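Local structure of Two-component insecticidal protein 16 kDa unit (Alcaligenes faecalis, 5V3S) at residues F25-N30 with T141-S146; F31-A36 with Q57-I62; G92-F97 with V115-N120. The protein is the 16 kDa aegerolysin-family unit of a two-component insecticidal protein that kills corn rootworm, probably acting together with its partner component. One frame throughout, in Å; residues are numbered along the deposited sequence. Where two conformers were deposited one is given.

Interaction 1. Residues F25-N30 with T141-S146; sequences FVVNSN and TVVKKS
Val27 bonds to strand 141-144 through both its N and its O. Val27 N donates to Val142 O at 2.9 Å, and Val27 O accepts from Lys144 N at 3.0 Å. Val142 N in turn donates to Phe25 O at 3.0 Å. The two strands run parallel, 11° apart. Val26 and Val142 point to one face of the sheet; Phe25, Val27, Thr141 and Val143 point to the other. On the latter face Val27 CB meets Val143 CG2 at 4.1 Å. This is the parallel pair within the mixed sheet of the aegerolysin beta-sandwich. On the inner face Val26 and Val142 both pack on Phe31, which belongs to the second sheet.

The pairing goes on past the strand end through a side chain. Asn28 ND2 donates to Lys144 O at 3.1 Å. Asn28 CG lies anti to the backbone N (chi1 -158°), which carries the amide towards Lys144. Lys144 O lies close to the amide plane of Asn28, but ND2 sits well above the carbonyl plane of Lys144.

Lys144 runs extended alongside the turn, with Lys144 CD 4.0 Å from Ser29 CB. A water accepts from Lys144 NZ and donates to Ser29 OG. Asp91 holds both groups a second time, by a salt bridge to Lys144 and a hydrogen bond to Ser29. Asp65 accepts from the backbone N of Asn28.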
# COMPACT_ATOMS: atom_id res chain seq x y z
N PHE A 25 -0.87 7.08 6.21
CA PHE A 25 -1.08 7.91 7.42
C PHE A 25 -2.23 8.77 7.06
O PHE A 25 -2.24 9.36 5.97
CB PHE A 25 0.15 8.84 7.69
CG PHE A 25 0.05 9.62 8.95
CD1 PHE A 25 0.48 9.09 10.13
CD2 PHE A 25 -0.59 10.86 8.96
CE1 PHE A 25 0.39 9.81 11.31
CE2 PHE A 25 -0.73 11.58 10.18
CZ PHE A 25 -0.25 11.02 11.33
N VAL A 26 -3.17 8.97 7.99
CA VAL A 26 -4.45 9.62 7.64
C VAL A 26 -4.77 10.69 8.65
O VAL A 26 -4.35 10.56 9.78
CB VAL A 26 -5.63 8.63 7.58
CG1 VAL A 26 -5.27 7.45 6.66
CG2 VAL A 26 -5.97 8.10 8.94
N VAL A 27 -5.57 11.64 8.19
CA VAL A 27 -5.98 12.82 8.98
C VAL A 27 -7.40 13.20 8.65
O VAL A 27 -7.82 13.25 7.55
CB VAL A 27 -5.02 14.03 8.69
CG1 VAL A 27 -5.39 15.25 9.50
CG2 VAL A 27 -3.56 13.68 8.82
N ASN A 28 -8.12 13.54 9.70
CA ASN A 28 -9.45 14.14 9.69
C ASN A 28 -10.63 13.21 9.41
O ASN A 28 -11.77 13.69 9.12
CB ASN A 28 -9.52 15.39 8.84
CG ASN A 28 -10.69 16.28 9.24
OD1 ASN A 28 -11.02 16.32 10.42
ND2 ASN A 28 -11.36 16.95 8.26
N SER A 29 -10.39 11.90 9.50
CA SER A 29 -11.41 10.84 9.42
C SER A 29 -10.76 9.53 9.80
O SER A 29 -9.56 9.50 10.00
CB SER A 29 -12.02 10.72 8.06
OG SER A 29 -13.31 10.14 8.13
N ASN A 30 -11.55 8.47 9.97
CA ASN A 30 -10.99 7.10 10.07
C ASN A 30 -11.29 6.45 8.75
O ASN A 30 -12.35 6.64 8.22
CB ASN A 30 -11.64 6.30 11.14
CG ASN A 30 -11.70 7.09 12.44
OD1 ASN A 30 -10.71 7.70 12.85
ND2 ASN A 30 -12.86 7.07 13.06
N THR A 141 -0.01 9.76 2.39
CA THR A 141 -0.76 10.60 3.28
C THR A 141 -2.12 10.85 2.65
O THR A 141 -2.32 11.06 1.42
CB THR A 141 0.01 11.90 3.69
OG1 THR A 141 0.41 12.64 2.48
CG2 THR A 141 1.31 11.56 4.50
N VAL A 142 -3.12 10.88 3.54
CA VAL A 142 -4.42 11.11 3.14
C VAL A 142 -5.02 12.13 4.16
O VAL A 142 -4.99 11.88 5.31
CB VAL A 142 -5.22 9.84 3.13
CG1 VAL A 142 -6.57 10.19 2.58
CG2 VAL A 142 -4.56 8.72 2.25
N VAL A 143 -5.47 13.25 3.66
CA VAL A 143 -6.06 14.31 4.49
C VAL A 143 -7.44 14.56 3.96
O VAL A 143 -7.59 14.97 2.81
CB VAL A 143 -5.23 15.63 4.44
CG1 VAL A 143 -5.93 16.72 5.27
CG2 VAL A 143 -3.84 15.40 4.96
N LYS A 144 -8.47 14.28 4.76
CA LYS A 144 -9.86 14.73 4.41
C LYS A 144 -9.90 16.25 4.60
O LYS A 144 -9.64 16.72 5.74
CB LYS A 144 -10.90 14.07 5.29
CG LYS A 144 -12.34 14.34 4.88
CD LYS A 144 -13.36 13.67 5.77
CE LYS A 144 -14.79 13.59 5.17
NZ LYS A 144 -15.57 12.45 5.85
N LYS A 145 -10.25 16.98 3.54
CA LYS A 145 -10.20 18.41 3.55
C LYS A 145 -11.22 18.94 4.55
O LYS A 145 -12.30 18.36 4.71
CB LYS A 145 -10.46 18.95 2.16
CG LYS A 145 -9.31 18.73 1.20
CD LYS A 145 -9.75 19.28 -0.15
CE LYS A 145 -8.74 19.14 -1.27
NZ LYS A 145 -9.42 19.68 -2.50
N SER A 146 -10.77 19.96 5.30
CA SER A 146 -11.60 20.73 6.25
C SER A 146 -12.16 21.96 5.53
O SER A 146 -11.38 22.77 5.03
CB SER A 146 -10.70 21.27 7.37
OG SER A 146 -10.18 20.24 8.15
O HOH W 1 -14.82 12.36 8.87

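Interaction 2. Residues F31-A36 with Q57-I62; sequences FKVEGA and QINGTI
Ile58 meets the strand 31-36 through its CG2 branch. Ile58 CG2 lies 3.7 Å from Val33 CG1 and also touches Ala36 CB, so it packs against two side chains of the strand. Ile58 opens a type II beta turn that ends at Thr61. Ile58 O takes two bonds from Thr61, one from Thr61 N and one from Thr61 OG1 at 2.7 Å, both from the same face of the carbonyl plane. They tie the turn together.

Asn59 reaches the strand with its amide. Asn59 OD1 accepts from Ala36 N at 2.8 Å; the N-H lies in the carbonyl plane, on a lone pair. CG sits beside the backbone N of Asn59 (chi1 -75°), and this swings the amide over to Gly35 and Ala36. The Glu34 side chain passes obliquely by that of Asn59, with Glu34 OE1 3.9 Å from Asn59 CB and the carboxylate and amide planes 23° apart.

Gly60 N donates to Val33 O at 2.7 Å. Glu34 OE2 lies 3.3 Å from Gly60 CA and has a long salt bridge to Lys32 NZ. Gly60 has a positive phi of 93°, as the third position of a type II turn commonly does.

Thr61 O accepts from Val33 N at 3.0 Å. Ile62 then faces Lys32 as a non-hydrogen-bonded antiparallel pair, with Ile62 CD1 3.7 Å from Lys32 CB.

The turn thus carries the chain from the helix 55-58 to the short edge strand 62-63, beside 31-38. Strand 83-91 flanks 31-38 on its other edge. Ile58 and Thr61 also rest on Tyr69 of strand 68-74, in the other sheet.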
# COMPACT_ATOMS: atom_id res chain seq x y z
N PHE A 31 -10.29 5.72 8.21
CA PHE A 31 -10.37 5.14 6.89
C PHE A 31 -10.18 3.64 7.03
O PHE A 31 -9.70 3.19 8.06
CB PHE A 31 -9.19 5.69 6.00
CG PHE A 31 -9.28 7.18 5.73
CD1 PHE A 31 -8.93 8.11 6.68
CD2 PHE A 31 -9.67 7.64 4.50
CE1 PHE A 31 -8.92 9.49 6.36
CE2 PHE A 31 -9.73 8.98 4.18
CZ PHE A 31 -9.35 9.92 5.14
N LYS A 32 -10.59 2.92 5.98
CA LYS A 32 -10.68 1.45 5.95
C LYS A 32 -9.95 0.91 4.73
O LYS A 32 -10.29 1.36 3.58
CB LYS A 32 -12.12 1.02 5.89
CG LYS A 32 -12.37 -0.49 5.95
CD LYS A 32 -13.87 -0.78 5.85
CE LYS A 32 -14.52 -0.29 4.53
NZ LYS A 32 -15.92 -0.84 4.27
N VAL A 33 -9.05 -0.07 4.97
CA VAL A 33 -8.43 -0.82 3.84
C VAL A 33 -9.39 -1.89 3.34
O VAL A 33 -9.95 -2.67 4.11
CB VAL A 33 -7.07 -1.40 4.23
CG1 VAL A 33 -6.48 -2.07 3.03
CG2 VAL A 33 -6.11 -0.34 4.86
N GLU A 34 -9.59 -2.00 2.02
CA GLU A 34 -10.37 -3.11 1.49
C GLU A 34 -9.77 -3.45 0.13
O GLU A 34 -8.95 -2.70 -0.44
CB GLU A 34 -11.84 -2.76 1.29
CG GLU A 34 -12.65 -2.51 2.49
CD GLU A 34 -12.92 -3.71 3.36
OE1 GLU A 34 -12.85 -4.90 2.96
OE2 GLU A 34 -13.21 -3.41 4.54
N GLY A 35 -10.17 -4.60 -0.38
CA GLY A 35 -9.78 -4.95 -1.72
C GLY A 35 -8.32 -5.44 -1.87
O GLY A 35 -7.79 -5.53 -3.01
N ALA A 36 -7.62 -5.72 -0.77
CA ALA A 36 -6.23 -6.16 -0.90
C ALA A 36 -6.13 -7.53 -1.62
O ALA A 36 -6.89 -8.46 -1.32
CB ALA A 36 -5.55 -6.26 0.49
N GLN A 57 -6.52 -10.62 6.43
CA GLN A 57 -6.04 -9.93 7.64
C GLN A 57 -5.79 -8.42 7.47
O GLN A 57 -5.89 -7.69 8.46
CB GLN A 57 -4.79 -10.57 8.17
CG GLN A 57 -5.12 -12.00 8.64
CD GLN A 57 -3.92 -12.69 9.14
OE1 GLN A 57 -3.16 -13.31 8.35
NE2 GLN A 57 -3.61 -12.48 10.42
N ILE A 58 -5.56 -8.00 6.23
CA ILE A 58 -5.48 -6.58 5.87
C ILE A 58 -6.87 -5.96 5.65
O ILE A 58 -7.18 -4.87 6.19
CB ILE A 58 -4.61 -6.44 4.63
CG1 ILE A 58 -3.20 -6.83 4.97
CG2 ILE A 58 -4.56 -5.02 4.11
CD1 ILE A 58 -2.39 -7.05 3.72
N ASN A 59 -7.70 -6.65 4.84
CA ASN A 59 -8.97 -6.14 4.49
C ASN A 59 -9.84 -5.90 5.72
O ASN A 59 -9.90 -6.75 6.62
CB ASN A 59 -9.65 -7.07 3.50
CG ASN A 59 -9.06 -6.96 2.15
OD1 ASN A 59 -8.37 -5.97 1.88
ND2 ASN A 59 -9.09 -8.03 1.40
N GLY A 60 -10.47 -4.73 5.80
CA GLY A 60 -11.24 -4.35 6.96
C GLY A 60 -10.54 -3.56 8.03
O GLY A 60 -11.21 -3.01 8.99
N THR A 61 -9.24 -3.43 7.90
CA THR A 61 -8.39 -2.70 8.85
C THR A 61 -8.86 -1.23 8.89
O THR A 61 -8.90 -0.56 7.88
CB THR A 61 -6.90 -2.78 8.46
OG1 THR A 61 -6.48 -4.11 8.66
CG2 THR A 61 -5.99 -1.94 9.43
N ILE A 62 -9.10 -0.71 10.07
CA ILE A 62 -9.41 0.70 10.15
C ILE A 62 -8.14 1.45 10.54
O ILE A 62 -7.57 1.06 11.49
CB ILE A 62 -10.54 0.93 11.22
CG1 ILE A 62 -11.83 0.20 10.79
CG2 ILE A 62 -10.78 2.46 11.45
CD1 ILE A 62 -12.46 0.69 9.54

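Interaction 3. Residues G92-F97 with V115-N120; sequences GDKLVF and VKDKEN
Val96 and Lys116 are joined by one backbone hydrogen bond. Lys116 N donates to Val96 O at 2.8 Å, nearly straight at 168°, and approaches tilted from the carbonyl plane. It is the only hydrogen bond between the two segments. Beside it Lys116 CB lies against the carbonyl oxygen Leu95 O, at 3.4 Å. Next along, Phe97 and Val115 form an antiparallel non-hydrogen-bonded pair. Phe97 CB lies 4.2 Å from Val115 CA. Beyond this pair the chain 116-120 leaves the strand.

Apolar contact comes from Leu95 and the aliphatic part of Lys116. Leu95 CD2 lies 3.8 Å from Lys116 CG and also touches Lys116 CE. The Lys116 chain is bent at chi2 and chi3, and the bends fold its methylenes against the leucine.

The charged contact is looser. Lys94 NZ stands 4.1 Å from Asp117 OD2, beyond salt-bridge distance, though the opposite charges may still attract. Asp117 has firmer partners inside its own segment. Asp117 OD1 accepts from Asn120 N, forming an Asx motif, and is met from above the carboxylate plane. Asp117 OD2 uses its syn lone pair to accept from Asn120 ND2 at 2.8 Å. The two bonds fix the rotation of the carboxylate. Asp117 N is buried here without a partner.

Val96 and Phe97 both face Leu89 in a classic beta bulge against strand 83-91. Their side chains turn to the other sheet and pack on Val123 and Val142. The loop 116-120 crosses from edge strand 110-115 to strand 121-126, the edge of that second sheet.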
# COMPACT_ATOMS: atom_id res chain seq x y z
N GLY A 92 -15.68 5.58 5.02
CA GLY A 92 -17.07 5.11 5.03
C GLY A 92 -17.33 4.31 3.75
O GLY A 92 -16.56 3.39 3.38
N ASP A 93 -18.36 4.69 3.03
CA ASP A 93 -18.70 4.03 1.76
C ASP A 93 -18.07 4.73 0.52
O ASP A 93 -18.29 4.32 -0.58
CB ASP A 93 -20.21 3.97 1.58
CG ASP A 93 -20.86 2.99 2.48
OD1 ASP A 93 -20.42 1.77 2.56
OD2 ASP A 93 -21.85 3.46 3.13
N LYS A 94 -17.19 5.69 0.74
CA LYS A 94 -16.61 6.50 -0.31
C LYS A 94 -15.21 5.91 -0.65
O LYS A 94 -14.35 5.79 0.22
CB LYS A 94 -16.44 7.94 0.11
CG LYS A 94 -17.74 8.62 0.56
CD LYS A 94 -18.10 9.75 -0.40
CE LYS A 94 -17.47 11.08 -0.02
NZ LYS A 94 -18.24 12.26 -0.57
N LEU A 95 -15.00 5.57 -1.91
CA LEU A 95 -13.66 5.11 -2.33
C LEU A 95 -12.73 6.35 -2.47
O LEU A 95 -13.04 7.25 -3.26
CB LEU A 95 -13.79 4.38 -3.67
CG LEU A 95 -12.45 3.86 -4.26
CD1 LEU A 95 -11.75 2.90 -3.38
CD2 LEU A 95 -12.80 3.22 -5.61
N VAL A 96 -11.60 6.37 -1.73
CA VAL A 96 -10.68 7.47 -1.73
C VAL A 96 -9.55 7.22 -2.76
O VAL A 96 -9.32 8.10 -3.60
CB VAL A 96 -10.17 7.67 -0.32
CG1 VAL A 96 -9.09 8.76 -0.28
CG2 VAL A 96 -11.40 7.97 0.56
N PHE A 97 -8.92 6.07 -2.71
CA PHE A 97 -7.84 5.68 -3.73
C PHE A 97 -7.73 4.19 -3.95
O PHE A 97 -8.23 3.37 -3.20
CB PHE A 97 -6.44 6.25 -3.46
CG PHE A 97 -5.68 5.66 -2.27
CD1 PHE A 97 -5.07 4.44 -2.32
CD2 PHE A 97 -5.50 6.39 -1.09
CE1 PHE A 97 -4.32 3.94 -1.25
CE2 PHE A 97 -4.78 5.91 -0.04
CZ PHE A 97 -4.19 4.66 -0.11
N VAL A 115 -6.38 8.27 -7.56
CA VAL A 115 -7.16 8.96 -6.54
C VAL A 115 -8.55 9.16 -7.08
O VAL A 115 -8.76 9.71 -8.21
CB VAL A 115 -6.53 10.32 -6.15
CG1 VAL A 115 -7.43 11.05 -5.12
CG2 VAL A 115 -5.13 10.11 -5.65
N LYS A 116 -9.52 8.76 -6.29
CA LYS A 116 -10.90 8.71 -6.78
C LYS A 116 -11.72 9.93 -6.36
O LYS A 116 -12.73 10.23 -6.98
CB LYS A 116 -11.57 7.39 -6.32
CG LYS A 116 -10.88 6.18 -7.01
CD LYS A 116 -11.28 6.19 -8.48
CE LYS A 116 -12.60 5.50 -8.74
NZ LYS A 116 -12.87 5.37 -10.22
N ASP A 117 -11.30 10.61 -5.30
CA ASP A 117 -12.00 11.85 -4.94
C ASP A 117 -10.99 12.89 -4.59
O ASP A 117 -10.66 13.06 -3.41
CB ASP A 117 -12.96 11.60 -3.78
CG ASP A 117 -13.79 12.83 -3.44
OD1 ASP A 117 -13.57 13.92 -4.04
OD2 ASP A 117 -14.69 12.68 -2.63
N LYS A 118 -10.51 13.61 -5.59
CA LYS A 118 -9.54 14.66 -5.38
C LYS A 118 -10.13 15.91 -4.73
O LYS A 118 -9.41 16.67 -4.10
CB LYS A 118 -8.96 15.12 -6.69
CG LYS A 118 -7.99 14.12 -7.29
CD LYS A 118 -7.66 14.50 -8.74
CE LYS A 118 -6.79 13.40 -9.38
NZ LYS A 118 -7.61 12.27 -9.74
N GLU A 119 -11.45 16.06 -4.88
CA GLU A 119 -12.15 17.23 -4.40
C GLU A 119 -12.18 17.24 -2.89
O GLU A 119 -11.97 18.28 -2.31
CB GLU A 119 -13.60 17.26 -4.93
CG GLU A 119 -13.76 17.72 -6.37
CD GLU A 119 -15.11 18.42 -6.63
OE1 GLU A 119 -15.89 18.70 -5.67
OE2 GLU A 119 -15.39 18.74 -7.81
N ASN A 120 -12.39 16.09 -2.25
CA ASN A 120 -12.63 16.02 -0.79
C ASN A 120 -11.39 15.57 0.03
O ASN A 120 -11.37 15.71 1.20
CB ASN A 120 -13.84 15.13 -0.56
CG ASN A 120 -15.12 15.79 -1.06
OD1 ASN A 120 -15.39 16.94 -0.70
ND2 ASN A 120 -15.89 15.09 -1.88

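The three contacts lie in one aegerolysin domain of two facing sheets. Interaction 1 joins two strands of the mixed sheet. Interactions 2 and 3 lie at opposite edges of the antiparallel five-stranded sheet, with centres about 15 Å apart. Interaction 1 is about 16 Å from interaction 2 and 11 Å from interaction 3, centre to centre. Along the chain interaction 2 closes before interaction 3 opens, and both fall between the two segments of interaction 1. Phe31 links all three, touching Val26, Val142 and Val96. Asn120 O and Lys145 N, 2.9 Å apart, probably form a hydrogen bond between 115-120 and 141-146. Phe31 and the chain 116-120 thus bring the two sheets of the sandwich together where the contacts lie.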